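Local coordinates for protein HIRA (Homo sapiens, PDB 5YJE) that cooperates with the chaperone ASF1A to promote replication-independent chromatin assembly, its C-terminal part, the subject of this structure, forming a trimer, at residues Ala283-Thr286 with Glu292-His295; Tyr276-Val281 with Glu310-Glu315. One frame throughout, in Å; residues are numbered along the deposited sequence.

From the N terminus the chain first lays down a series of four-stranded antiparallel sheets, then turns to helices, and both contacts belong to that helical part. Helix 266-286 is common to them. Its last turn meets the start of helix 290-307 in contact 1, closing a loop of only five residues. An earlier stretch of the same helix reaches helix 310-320 in contact 2, a wider loop of 28 mostly helical residues that encloses the shorter one. The centres of the two contacts lie about 13 Å apart, and the two sites touch where Tyr293 CD1 packs 3.6 Å from Val281 O. Together they tie three successive helices, and both also meet a second subunit.

Contact 1: Ala283-Thr286 with Glu292-His295; sequences AALT and EYRH
Tyr293 holds its ring opposite its own backbone nitrogen (chi1 -179°), which swings it across to helix 266-286 and brings its CD1-CE1 side beside Leu285. The closest approach of the leucine side chain to the ring is through Leu285 CB, 3.7 Å from Tyr293 CE1, with the branch farther off. Tyr293 CD1 is also 3.7 Å from the backbone N of Leu285. Beside this pair, the small side chain of Ala284 points toward helix 290-307, its CB reaching 3.5 Å from Tyr293 CA and 4.0 Å from Tyr293 CB. A methyl pressed onto backbone lets the two helices come very close, the CA atoms of Ala284 and Tyr293 being 4.8 Å apart. This is the turn end of a helical (alpha-alpha) hairpin, in the helical part that follows the antiparallel sheets. No hydrogen bond spans the two segments. Strand 335-336 and Val337 pack on both Leu285 and Tyr293, while Gln162 of a second subunit also packs on the leucine. Glu292 contributes its aliphatic base, Ala284 CB lying 4.3 Å from Glu292 CB, and turns its carboxylate to the backbone N of Ala245 and to Ser289 OG.

Contact 2: Tyr276-Val281 with Glu310-Glu315; sequences YLENQV and EYRLRE
The carboxylate of Glu278 and the guanidinium of Arg312 lie nearly coplanar, their planes 19° apart: Glu278 OE1 sits at the guanidinium edge, near its plane, beside Arg312 NE. Within helix 266-286 the Tyr276 ring carries Gln280 CG on one face, 3.6 Å above the plane and shifted toward the rim. Between 276-281 and 310-315 the contact is one salt bridge. Arg312 NE donates to Glu278 OE1 over 3.4 Å at 140°, a weak, bent bond, with Arg312 CD 3.8 Å from the same oxygen. The CA atoms of Glu278 and Arg312 are 10.8 Å apart, a gap bridged by Glu278 extended beyond CG (chi2 168°) and Arg312 extended from CG to NE; the two side chains cross at about a right angle. Helix 290-307 sends Tyr300 OH to the same OE1, so all three helices converge on the carboxylate. Its other oxygen, OE2, bonds the backbone N of Arg124 of a second subunit, where Arg312 NH1 also finds a weak partner in Glu89 O. With donors at both oxygens, the buried carboxylate is probably kept ionised, and its oxygens, one bonded within the chain and the other to the second subunit, link helix packing to the subunit contact of the trimer.

Contact 1: Ala283-Thr286 with Glu292-His295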
loop_
_atom_site.group_PDB
_atom_site.type_symbol
_atom_site.label_atom_id
_atom_site.label_comp_id
_atom_site.label_asym_id
_atom_site.label_seq_id
_atom_site.Cartn_x
_atom_site.Cartn_y
_atom_site.Cartn_z
ATOM N N ALA B 283 -1.796 -4.588 -22.551
ATOM C CA ALA B 283 -1.389 -5.839 -21.947
ATOM C C ALA B 283 0.103 -5.823 -21.685
ATOM O O ALA B 283 0.565 -6.283 -20.633
ATOM C CB ALA B 283 -1.779 -7.009 -22.850
ATOM N N ALA B 284 0.866 -5.257 -22.619
ATOM C CA ALA B 284 2.308 -5.197 -22.433
ATOM C C ALA B 284 2.668 -4.261 -21.283
ATOM O O ALA B 284 3.551 -4.575 -20.480
ATOM C CB ALA B 284 2.987 -4.778 -23.738
ATOM N N LEU B 285 1.976 -3.123 -21.178
ATOM C CA LEU B 285 2.160 -2.218 -20.043
ATOM C C LEU B 285 1.815 -2.893 -18.708
ATOM O O LEU B 285 2.579 -2.810 -17.738
ATOM C CB LEU B 285 1.314 -0.969 -20.262
ATOM C CG LEU B 285 1.292 0.100 -19.172
ATOM C CD1 LEU B 285 2.656 0.706 -19.003
ATOM C CD2 LEU B 285 0.317 1.168 -19.587
ATOM N N THR B 286 0.659 -3.555 -18.645
ATOM C CA THR B 286 0.232 -4.277 -17.448
ATOM C C THR B 286 1.262 -5.322 -17.011
ATOM O O THR B 286 1.525 -5.490 -15.815
ATOM C CB THR B 286 -1.117 -4.945 -17.721
ATOM O OG1 THR B 286 -2.096 -3.950 -18.002
ATOM C CG2 THR B 286 -1.575 -5.738 -16.531
ATOM N N GLU B 292 8.258 -5.521 -25.351
ATOM C CA GLU B 292 6.972 -5.785 -25.993
ATOM C C GLU B 292 6.081 -4.547 -25.978
ATOM O O GLU B 292 5.343 -4.296 -26.941
ATOM C CB GLU B 292 6.285 -6.974 -25.317
ATOM C CG GLU B 292 6.921 -8.317 -25.699
ATOM C CD GLU B 292 6.221 -9.525 -25.091
ATOM O OE1 GLU B 292 5.795 -9.446 -23.919
ATOM O OE2 GLU B 292 6.082 -10.548 -25.801
ATOM N N TYR B 293 6.157 -3.748 -24.909
ATOM C CA TYR B 293 5.424 -2.493 -24.886
ATOM C C TYR B 293 5.872 -1.589 -26.021
ATOM O O TYR B 293 5.042 -1.065 -26.776
ATOM C CB TYR B 293 5.596 -1.772 -23.548
ATOM C CG TYR B 293 4.817 -0.462 -23.508
ATOM C CD1 TYR B 293 3.457 -0.462 -23.273
ATOM C CD2 TYR B 293 5.440 0.764 -23.719
ATOM C CE1 TYR B 293 2.725 0.721 -23.246
ATOM C CE2 TYR B 293 4.719 1.960 -23.688
ATOM C CZ TYR B 293 3.357 1.927 -23.458
ATOM O OH TYR B 293 2.606 3.086 -23.425
ATOM N N ARG B 294 7.188 -1.385 -26.145
ATOM C CA ARG B 294 7.700 -0.537 -27.212
ATOM C C ARG B 294 7.295 -1.073 -28.584
ATOM O O ARG B 294 6.867 -0.310 -29.458
ATOM C CB ARG B 294 9.217 -0.423 -27.101
ATOM C CG ARG B 294 9.862 0.280 -28.275
ATOM C CD ARG B 294 11.373 0.394 -28.129
ATOM N NE ARG B 294 11.958 0.841 -29.384
ATOM C CZ ARG B 294 12.169 0.041 -30.424
ATOM N NH1 ARG B 294 11.852 -1.250 -30.347
ATOM N NH2 ARG B 294 12.696 0.530 -31.538
ATOM N N HIS B 295 7.402 -2.385 -28.780
ATOM C CA HIS B 295 7.029 -2.981 -30.054
ATOM C C HIS B 295 5.570 -2.691 -30.404
ATOM O O HIS B 295 5.265 -2.178 -31.491
ATOM C CB HIS B 295 7.275 -4.487 -30.006
ATOM C CG HIS B 295 6.705 -5.214 -31.180
ATOM N ND1 HIS B 295 7.186 -5.041 -32.460
ATOM C CD2 HIS B 295 5.674 -6.085 -31.277
ATOM C CE1 HIS B 295 6.494 -5.797 -33.293
ATOM N NE2 HIS B 295 5.570 -6.440 -32.601
#

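Contact 2: Tyr276-Val281 with Glu310-Glu315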
loop_
_atom_site.group_PDB
_atom_site.type_symbol
_atom_site.label_atom_id
_atom_site.label_comp_id
_atom_site.label_asym_id
_atom_site.label_seq_id
_atom_site.Cartn_x
_atom_site.Cartn_y
_atom_site.Cartn_z
ATOM N N TYR B 276 -7.934 -4.332 -30.815
ATOM C CA TYR B 276 -6.902 -5.340 -30.646
ATOM C C TYR B 276 -5.551 -4.718 -30.318
ATOM O O TYR B 276 -4.875 -5.153 -29.375
ATOM C CB TYR B 276 -6.787 -6.198 -31.900
ATOM C CG TYR B 276 -5.573 -7.119 -31.860
ATOM C CD1 TYR B 276 -5.541 -8.209 -30.998
ATOM C CD2 TYR B 276 -4.451 -6.881 -32.660
ATOM C CE1 TYR B 276 -4.444 -9.056 -30.946
ATOM C CE2 TYR B 276 -3.351 -7.732 -32.627
ATOM C CZ TYR B 276 -3.360 -8.821 -31.761
ATOM O OH TYR B 276 -2.290 -9.677 -31.689
ATOM N N LEU B 277 -5.114 -3.737 -31.112
ATOM C CA LEU B 277 -3.779 -3.185 -30.900
ATOM C C LEU B 277 -3.693 -2.420 -29.580
ATOM O O LEU B 277 -2.656 -2.449 -28.902
ATOM C CB LEU B 277 -3.367 -2.304 -32.083
ATOM C CG LEU B 277 -3.061 -3.022 -33.413
ATOM C CD1 LEU B 277 -2.933 -2.038 -34.574
ATOM C CD2 LEU B 277 -1.799 -3.883 -33.322
ATOM N N GLU B 278 -4.778 -1.745 -29.191
ATOM C CA GLU B 278 -4.823 -1.102 -27.883
ATOM C C GLU B 278 -4.766 -2.139 -26.760
ATOM O O GLU B 278 -4.113 -1.923 -25.741
ATOM C CB GLU B 278 -6.078 -0.227 -27.778
ATOM C CG GLU B 278 -6.004 1.055 -28.597
ATOM C CD GLU B 278 -7.349 1.809 -28.730
ATOM O OE1 GLU B 278 -7.381 2.816 -29.469
ATOM O OE2 GLU B 278 -8.368 1.411 -28.103
ATOM N N ASN B 279 -5.455 -3.263 -26.932
ATOM C CA ASN B 279 -5.374 -4.373 -25.992
ATOM C C ASN B 279 -3.940 -4.872 -25.849
ATOM O O ASN B 279 -3.471 -5.108 -24.735
ATOM C CB ASN B 279 -6.277 -5.519 -26.450
ATOM C CG ASN B 279 -7.740 -5.313 -26.067
ATOM O OD1 ASN B 279 -8.046 -4.622 -25.096
ATOM N ND2 ASN B 279 -8.651 -5.929 -26.831
ATOM N N GLN B 280 -3.233 -5.042 -26.970
ATOM C CA GLN B 280 -1.840 -5.496 -26.936
ATOM C C GLN B 280 -0.952 -4.513 -26.189
ATOM O O GLN B 280 -0.138 -4.911 -25.346
ATOM C CB GLN B 280 -1.309 -5.693 -28.360
ATOM C CG GLN B 280 -1.908 -6.856 -29.111
ATOM C CD GLN B 280 -1.725 -8.164 -28.361
ATOM O OE1 GLN B 280 -2.486 -8.468 -27.447
ATOM N NE2 GLN B 280 -0.706 -8.944 -28.741
ATOM N N VAL B 281 -1.080 -3.222 -26.509
ATOM C CA VAL B 281 -0.274 -2.195 -25.852
ATOM C C VAL B 281 -0.543 -2.202 -24.347
ATOM O O VAL B 281 0.383 -2.251 -23.524
ATOM C CB VAL B 281 -0.562 -0.816 -26.488
ATOM C CG1 VAL B 281 0.147 0.321 -25.753
ATOM C CG2 VAL B 281 -0.180 -0.805 -27.975
ATOM N N GLU B 310 -6.594 10.765 -36.090
ATOM C CA GLU B 310 -6.002 12.045 -35.709
ATOM C C GLU B 310 -5.959 12.229 -34.194
ATOM O O GLU B 310 -4.894 12.470 -33.609
ATOM C CB GLU B 310 -6.809 13.169 -36.375
ATOM C CG GLU B 310 -8.286 12.767 -36.542
ATOM C CD GLU B 310 -9.163 13.823 -37.196
ATOM O OE1 GLU B 310 -10.377 13.539 -37.399
ATOM O OE2 GLU B 310 -8.657 14.936 -37.504
ATOM N N TYR B 311 -7.122 12.133 -33.546
ATOM C CA TYR B 311 -7.222 12.495 -32.139
ATOM C C TYR B 311 -6.482 11.500 -31.251
ATOM O O TYR B 311 -5.853 11.894 -30.254
ATOM C CB TYR B 311 -8.694 12.599 -31.753
ATOM C CG TYR B 311 -9.464 13.613 -32.591
ATOM C CD1 TYR B 311 -9.389 14.977 -32.315
ATOM C CD2 TYR B 311 -10.270 13.203 -33.649
ATOM C CE1 TYR B 311 -10.089 15.903 -33.065
ATOM C CE2 TYR B 311 -10.979 14.126 -34.409
ATOM C CZ TYR B 311 -10.881 15.475 -34.113
ATOM O OH TYR B 311 -11.580 16.396 -34.868
ATOM N N ARG B 312 -6.526 10.211 -31.614
ATOM C CA ARG B 312 -5.814 9.191 -30.855
ATOM C C ARG B 312 -4.306 9.404 -30.910
ATOM O O ARG B 312 -3.622 9.309 -29.878
ATOM C CB ARG B 312 -6.191 7.795 -31.368
ATOM C CG ARG B 312 -7.511 7.243 -30.831
ATOM C CD ARG B 312 -7.876 5.942 -31.526
ATOM N NE ARG B 312 -9.100 5.352 -30.995
ATOM C CZ ARG B 312 -10.323 5.681 -31.403
ATOM N NH1 ARG B 312 -11.388 5.097 -30.871
ATOM N NH2 ARG B 312 -10.487 6.594 -32.348
ATOM N N LEU B 313 -3.764 9.692 -32.093
ATOM C CA LEU B 313 -2.319 9.856 -32.158
ATOM C C LEU B 313 -1.893 11.200 -31.577
ATOM O O LEU B 313 -0.810 11.296 -30.984
ATOM C CB LEU B 313 -1.814 9.690 -33.596
ATOM C CG LEU B 313 -0.282 9.887 -33.691
ATOM C CD1 LEU B 313 0.419 8.572 -33.406
ATOM C CD2 LEU B 313 0.196 10.445 -35.007
ATOM N N ARG B 314 -2.744 12.230 -31.689
ATOM C CA ARG B 314 -2.490 13.471 -30.956
ATOM C C ARG B 314 -2.324 13.186 -29.466
ATOM O O ARG B 314 -1.298 13.517 -28.866
ATOM C CB ARG B 314 -3.622 14.476 -31.189
ATOM N N GLU B 315 -3.327 12.545 -28.862
ATOM C CA GLU B 315 -3.267 12.164 -27.453
ATOM C C GLU B 315 -1.979 11.424 -27.112
ATOM O O GLU B 315 -1.315 11.734 -26.112
ATOM C CB GLU B 315 -4.479 11.300 -27.129
ATOM C CG GLU B 315 -4.923 11.339 -25.700
ATOM C CD GLU B 315 -6.159 10.506 -25.501
ATOM O OE1 GLU B 315 -6.070 9.286 -25.738
ATOM O OE2 GLU B 315 -7.217 11.068 -25.144
#